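Cellulase (Xanthomonas axonopodis pv. citri, PDB 5HOS) probably hydrolyses internal beta-1,4-glucosidic bonds of cellulose and related glucans, as an endoglucanase of glycosyl hydrolase family 5. Local coordinates at residues E59-V71 against D326-R338. Sequence-based numbering, arbitrary orientation.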
loop_
_atom_site.group_PDB
_atom_site.type_symbol
_atom_site.label_atom_id
_atom_site.label_comp_id
_atom_site.label_asym_id
_atom_site.label_seq_id
_atom_site.Cartn_x
_atom_site.Cartn_y
_atom_site.Cartn_z
ATOM N N GLU A 59 -18.081 -6.450 0.669
ATOM C CA GLU A 59 -16.692 -6.871 0.457
ATOM C C GLU A 59 -15.872 -6.665 1.737
ATOM O O GLU A 59 -15.101 -7.541 2.140
ATOM C CB GLU A 59 -16.089 -6.154 -0.750
ATOM C CG GLU A 59 -16.747 -6.588 -2.066
ATOM C CD GLU A 59 -16.162 -5.911 -3.292
ATOM O OE1 GLU A 59 -14.927 -5.944 -3.439
ATOM O OE2 GLU A 59 -16.933 -5.350 -4.111
ATOM N N TYR A 60 -16.124 -5.553 2.421
ATOM C CA TYR A 60 -15.455 -5.260 3.689
ATOM C C TYR A 60 -15.880 -6.277 4.746
ATOM O O TYR A 60 -15.038 -6.842 5.437
ATOM C CB TYR A 60 -15.748 -3.830 4.154
ATOM C CG TYR A 60 -15.335 -2.770 3.152
ATOM C CD1 TYR A 60 -16.195 -2.373 2.130
ATOM C CD2 TYR A 60 -14.085 -2.158 3.223
ATOM C CE1 TYR A 60 -15.823 -1.409 1.214
ATOM C CE2 TYR A 60 -13.706 -1.190 2.311
ATOM C CZ TYR A 60 -14.575 -0.826 1.298
ATOM O OH TYR A 60 -14.216 0.138 0.378
ATOM N N ALA A 61 -17.184 -6.524 4.853
ATOM C CA ALA A 61 -17.707 -7.510 5.805
ATOM C C ALA A 61 -17.077 -8.900 5.599
ATOM O O ALA A 61 -16.716 -9.552 6.566
ATOM C CB ALA A 61 -19.222 -7.588 5.726
ATOM N N TYR A 62 -16.903 -9.322 4.344
ATOM C CA TYR A 62 -16.258 -10.603 4.062
ATOM C C TYR A 62 -14.851 -10.686 4.666
ATOM O O TYR A 62 -14.524 -11.642 5.377
ATOM C CB TYR A 62 -16.187 -10.896 2.553
ATOM C CG TYR A 62 -15.337 -12.117 2.265
ATOM C CD1 TYR A 62 -15.805 -13.399 2.551
ATOM C CD2 TYR A 62 -14.037 -11.991 1.765
ATOM C CE1 TYR A 62 -15.020 -14.521 2.323
ATOM C CE2 TYR A 62 -13.245 -13.106 1.532
ATOM C CZ TYR A 62 -13.738 -14.370 1.809
ATOM O OH TYR A 62 -12.947 -15.473 1.572
ATOM N N PHE A 63 -14.022 -9.688 4.385
ATOM C CA PHE A 63 -12.634 -9.730 4.850
ATOM C C PHE A 63 -12.527 -9.545 6.357
ATOM O O PHE A 63 -11.683 -10.172 6.988
ATOM C CB PHE A 63 -11.749 -8.771 4.042
ATOM C CG PHE A 63 -11.514 -9.260 2.640
ATOM C CD1 PHE A 63 -10.727 -10.394 2.418
ATOM C CD2 PHE A 63 -12.121 -8.650 1.558
ATOM C CE1 PHE A 63 -10.524 -10.889 1.134
ATOM C CE2 PHE A 63 -11.919 -9.140 0.268
ATOM C CZ PHE A 63 -11.126 -10.261 0.059
ATOM N N ALA A 64 -13.426 -8.749 6.935
ATOM C CA ALA A 64 -13.529 -8.649 8.400
ATOM C C ALA A 64 -13.898 -9.994 9.018
ATOM O O ALA A 64 -13.336 -10.376 10.051
ATOM C CB ALA A 64 -14.543 -7.586 8.808
ATOM N N GLY A 65 -14.809 -10.726 8.371
ATOM C CA GLY A 65 -15.183 -12.075 8.821
ATOM C C GLY A 65 -14.010 -13.052 8.790
ATOM O O GLY A 65 -13.972 -14.008 9.561
ATOM N N LYS A 66 -13.047 -12.800 7.900
ATOM C CA LYS A 66 -11.781 -13.547 7.858
ATOM C C LYS A 66 -10.695 -12.964 8.772
ATOM O O LYS A 66 -9.520 -13.309 8.629
ATOM C CB LYS A 66 -11.274 -13.632 6.414
ATOM C CG LYS A 66 -12.211 -14.375 5.478
ATOM C CD LYS A 66 -12.205 -15.876 5.748
ATOM C CE LYS A 66 -13.574 -16.493 5.572
ATOM N NZ LYS A 66 -13.519 -17.934 5.940
ATOM N N HIS A 67 -11.099 -12.102 9.711
ATOM C CA HIS A 67 -10.241 -11.544 10.768
ATOM C C HIS A 67 -9.229 -10.497 10.298
ATOM O O HIS A 67 -8.291 -10.181 11.029
ATOM C CB HIS A 67 -9.558 -12.655 11.571
ATOM C CG HIS A 67 -10.478 -13.773 11.924
ATOM N ND1 HIS A 67 -11.519 -13.622 12.812
ATOM C CD2 HIS A 67 -10.554 -15.042 11.465
ATOM C CE1 HIS A 67 -12.180 -14.759 12.909
ATOM N NE2 HIS A 67 -11.615 -15.637 12.100
ATOM N N MET A 68 -9.438 -9.936 9.106
ATOM C CA MET A 68 -8.625 -8.814 8.633
ATOM C C MET A 68 -9.227 -7.536 9.168
ATOM O O MET A 68 -10.449 -7.425 9.274
ATOM C CB MET A 68 -8.588 -8.774 7.107
ATOM C CG MET A 68 -7.668 -9.822 6.544
ATOM S SD MET A 68 -7.851 -10.024 4.779
ATOM C CE MET A 68 -6.545 -11.220 4.479
ATOM N N ASN A 69 -8.374 -6.577 9.511
ATOM C CA ASN A 69 -8.843 -5.271 9.963
ATOM C C ASN A 69 -8.467 -4.100 9.057
ATOM O O ASN A 69 -8.707 -2.961 9.422
ATOM C CB ASN A 69 -8.382 -5.001 11.403
ATOM C CG ASN A 69 -6.885 -4.746 11.509
ATOM O OD1 ASN A 69 -6.141 -4.933 10.556
ATOM N ND2 ASN A 69 -6.443 -4.312 12.681
ATOM N N THR A 70 -7.895 -4.367 7.885
ATOM C CA THR A 70 -7.370 -3.301 7.023
ATOM C C THR A 70 -7.673 -3.566 5.553
ATOM O O THR A 70 -7.560 -4.688 5.086
ATOM C CB THR A 70 -5.848 -3.143 7.231
ATOM O OG1 THR A 70 -5.587 -2.871 8.617
ATOM C CG2 THR A 70 -5.272 -2.006 6.392
ATOM N N VAL A 71 -8.086 -2.514 4.852
ATOM C CA VAL A 71 -8.200 -2.500 3.401
ATOM C C VAL A 71 -7.221 -1.456 2.891
ATOM O O VAL A 71 -7.234 -0.315 3.351
ATOM C CB VAL A 71 -9.640 -2.145 2.954
ATOM C CG1 VAL A 71 -9.694 -1.713 1.492
ATOM C CG2 VAL A 71 -10.555 -3.335 3.212
ATOM N N ASP A 326 -14.055 -19.364 -0.083
ATOM C CA ASP A 326 -12.723 -18.792 0.107
ATOM C C ASP A 326 -11.758 -19.307 -0.946
ATOM O O ASP A 326 -11.856 -20.461 -1.386
ATOM C CB ASP A 326 -12.151 -19.178 1.470
ATOM C CG ASP A 326 -12.969 -18.668 2.622
ATOM O OD1 ASP A 326 -13.866 -17.825 2.417
ATOM O OD2 ASP A 326 -12.706 -19.126 3.750
ATOM N N LYS A 327 -10.824 -18.448 -1.335
ATOM C CA LYS A 327 -9.705 -18.862 -2.176
ATOM C C LYS A 327 -8.650 -19.591 -1.322
ATOM O O LYS A 327 -8.605 -19.404 -0.097
ATOM C CB LYS A 327 -9.096 -17.655 -2.888
ATOM C CG LYS A 327 -10.004 -17.059 -3.960
ATOM C CD LYS A 327 -9.990 -17.881 -5.249
ATOM C CE LYS A 327 -10.495 -17.073 -6.436
ATOM N NZ LYS A 327 -11.931 -16.716 -6.302
ATOM N N PRO A 328 -7.804 -20.426 -1.959
ATOM C CA PRO A 328 -6.852 -21.268 -1.217
ATOM C C PRO A 328 -5.969 -20.534 -0.214
ATOM O O PRO A 328 -5.856 -20.970 0.928
ATOM C CB PRO A 328 -6.000 -21.890 -2.329
ATOM C CG PRO A 328 -6.929 -21.986 -3.488
ATOM C CD PRO A 328 -7.819 -20.774 -3.398
ATOM N N GLN A 329 -5.396 -19.403 -0.622
ATOM C CA GLN A 329 -4.434 -18.689 0.227
ATOM C C GLN A 329 -5.059 -18.122 1.503
ATOM O O GLN A 329 -4.337 -17.860 2.466
ATOM C CB GLN A 329 -3.734 -17.567 -0.548
ATOM C CG GLN A 329 -2.931 -18.036 -1.757
ATOM C CD GLN A 329 -3.710 -17.955 -3.058
ATOM O OE1 GLN A 329 -4.899 -18.292 -3.104
ATOM N NE2 GLN A 329 -3.049 -17.519 -4.123
ATOM N N MET A 330 -6.383 -17.932 1.513
ATOM C CA MET A 330 -7.085 -17.434 2.697
ATOM C C MET A 330 -6.980 -18.363 3.916
ATOM O O MET A 330 -7.043 -17.894 5.054
ATOM C CB MET A 330 -8.568 -17.154 2.370
ATOM C CG MET A 330 -9.334 -16.392 3.447
ATOM S SD MET A 330 -8.581 -14.817 3.938
ATOM C CE MET A 330 -8.667 -13.935 2.376
ATOM N N SER A 331 -6.805 -19.667 3.693
ATOM C CA SER A 331 -6.639 -20.611 4.807
ATOM C C SER A 331 -5.347 -20.360 5.598
ATOM O O SER A 331 -5.238 -20.780 6.747
ATOM C CB SER A 331 -6.693 -22.064 4.313
ATOM O OG SER A 331 -5.529 -22.394 3.583
ATOM N N ILE A 332 -4.379 -19.680 4.979
ATOM C CA ILE A 332 -3.173 -19.206 5.668
ATOM C C ILE A 332 -3.330 -17.767 6.160
ATOM O O ILE A 332 -2.959 -17.463 7.296
ATOM C CB ILE A 332 -1.932 -19.316 4.754
ATOM C CG1 ILE A 332 -1.710 -20.781 4.347
ATOM C CG2 ILE A 332 -0.693 -18.748 5.454
ATOM C CD1 ILE A 332 -0.813 -20.978 3.141
ATOM N N LEU A 333 -3.859 -16.885 5.310
ATOM C CA LEU A 333 -3.981 -15.460 5.661
ATOM C C LEU A 333 -4.914 -15.220 6.839
ATOM O O LEU A 333 -4.623 -14.379 7.697
ATOM C CB LEU A 333 -4.451 -14.633 4.464
ATOM C CG LEU A 333 -3.493 -14.558 3.276
ATOM C CD1 LEU A 333 -4.211 -14.046 2.034
ATOM C CD2 LEU A 333 -2.286 -13.680 3.603
ATOM N N SER A 334 -6.021 -15.964 6.884
ATOM C CA SER A 334 -7.045 -15.745 7.902
ATOM C C SER A 334 -6.561 -16.031 9.336
ATOM O O SER A 334 -6.693 -15.160 10.195
ATOM C CB SER A 334 -8.338 -16.504 7.563
ATOM O OG SER A 334 -9.361 -16.189 8.486
ATOM N N PRO A 335 -5.988 -17.228 9.602
ATOM C CA PRO A 335 -5.480 -17.452 10.970
ATOM C C PRO A 335 -4.334 -16.508 11.378
ATOM O O PRO A 335 -4.227 -16.153 12.551
ATOM C CB PRO A 335 -5.024 -18.924 10.970
ATOM C CG PRO A 335 -5.050 -19.378 9.554
ATOM C CD PRO A 335 -5.949 -18.458 8.785
ATOM N N ARG A 336 -3.501 -16.103 10.422
ATOM C CA ARG A 336 -2.425 -15.139 10.698
ATOM C C ARG A 336 -2.999 -13.758 11.024
ATOM O O ARG A 336 -2.554 -13.103 11.973
ATOM C CB ARG A 336 -1.450 -15.068 9.520
ATOM C CG ARG A 336 -0.677 -16.361 9.290
ATOM C CD ARG A 336 0.415 -16.555 10.329
ATOM N NE ARG A 336 1.199 -17.764 10.078
ATOM C CZ ARG A 336 2.217 -18.186 10.830
ATOM N NH1 ARG A 336 2.855 -19.305 10.500
ATOM N NH2 ARG A 336 2.603 -17.504 11.907
ATOM N N ALA A 337 -3.999 -13.335 10.256
ATOM C CA ALA A 337 -4.730 -12.100 10.552
ATOM C C ALA A 337 -5.385 -12.152 11.933
ATOM O O ALA A 337 -5.327 -11.180 12.685
ATOM C CB ALA A 337 -5.775 -11.817 9.477
ATOM N N ARG A 338 -5.985 -13.294 12.269
ATOM C CA ARG A 338 -6.650 -13.461 13.567
ATOM C C ARG A 338 -5.708 -13.248 14.755
ATOM O O ARG A 338 -6.096 -12.630 15.738
ATOM C CB ARG A 338 -7.324 -14.831 13.669
ATOM C CG ARG A 338 -8.255 -14.962 14.861
ATOM C CD ARG A 338 -9.027 -16.272 14.827
ATOM N NE ARG A 338 -10.227 -16.199 15.666
ATOM C CZ ARG A 338 -11.284 -17.010 15.583
ATOM N NH1 ARG A 338 -11.338 -18.003 14.691
ATOM N NH2 ARG A 338 -12.313 -16.824 16.405
HETATM O O HOH W 1 -10.810 -15.812 -0.073
#
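The His67 ring, at the end of helix 57-65 on the outside of the (beta/alpha)8 barrel, lies between Arg338 and a backbone carbonyl: Arg338 CD sits over the centre of one face, 3.8 Å from the ring centroid in a CH-pi contact, and Gly65 O covers the opposite face, while Ser334 OG comes up at the edge. Extended from CG to NE, Arg338 lies over the ring and brings the face of its guanidinium onto His67 CE1, the two planes 22° apart; NH1 of Arg338 stays 3.5 Å from His67 NE2. The Tyr62 ring carries Lys66 CG over one face and Asp326 OD1 at its edge; Phe63 takes Tyr62 CD2 over its centre and Met330 CE at its rim.

Here the last helix, 330-341, packs against helix 57-65 and the turn leading into strand 70-75. That turn is a Schellman motif with His67, at positive phi, as its C-prime residue. Towards the barrel, CE of Met68 and CE of Met330 meet tip to tip, 4.0 Å apart, and Leu333, whose CB also touches Met68 CE, packs on Trp303 of strand 298-306.

Asp326 has both oxygens engaged. Its OD2 receives Lys66 NZ on the syn lone pair, a salt bridge of 2.6 Å, and Tyr62 OH donates to OD1 at 2.7 Å from above the carboxylate plane. A water donates to Tyr62 OH in turn and accepts from Lys327 N. Ser334 swings OG away from its own N (chi1 -175°), which brings it to the helix end, where it donates to Lys66 O at 2.9 Å, with OG 45° above the carbonyl plane.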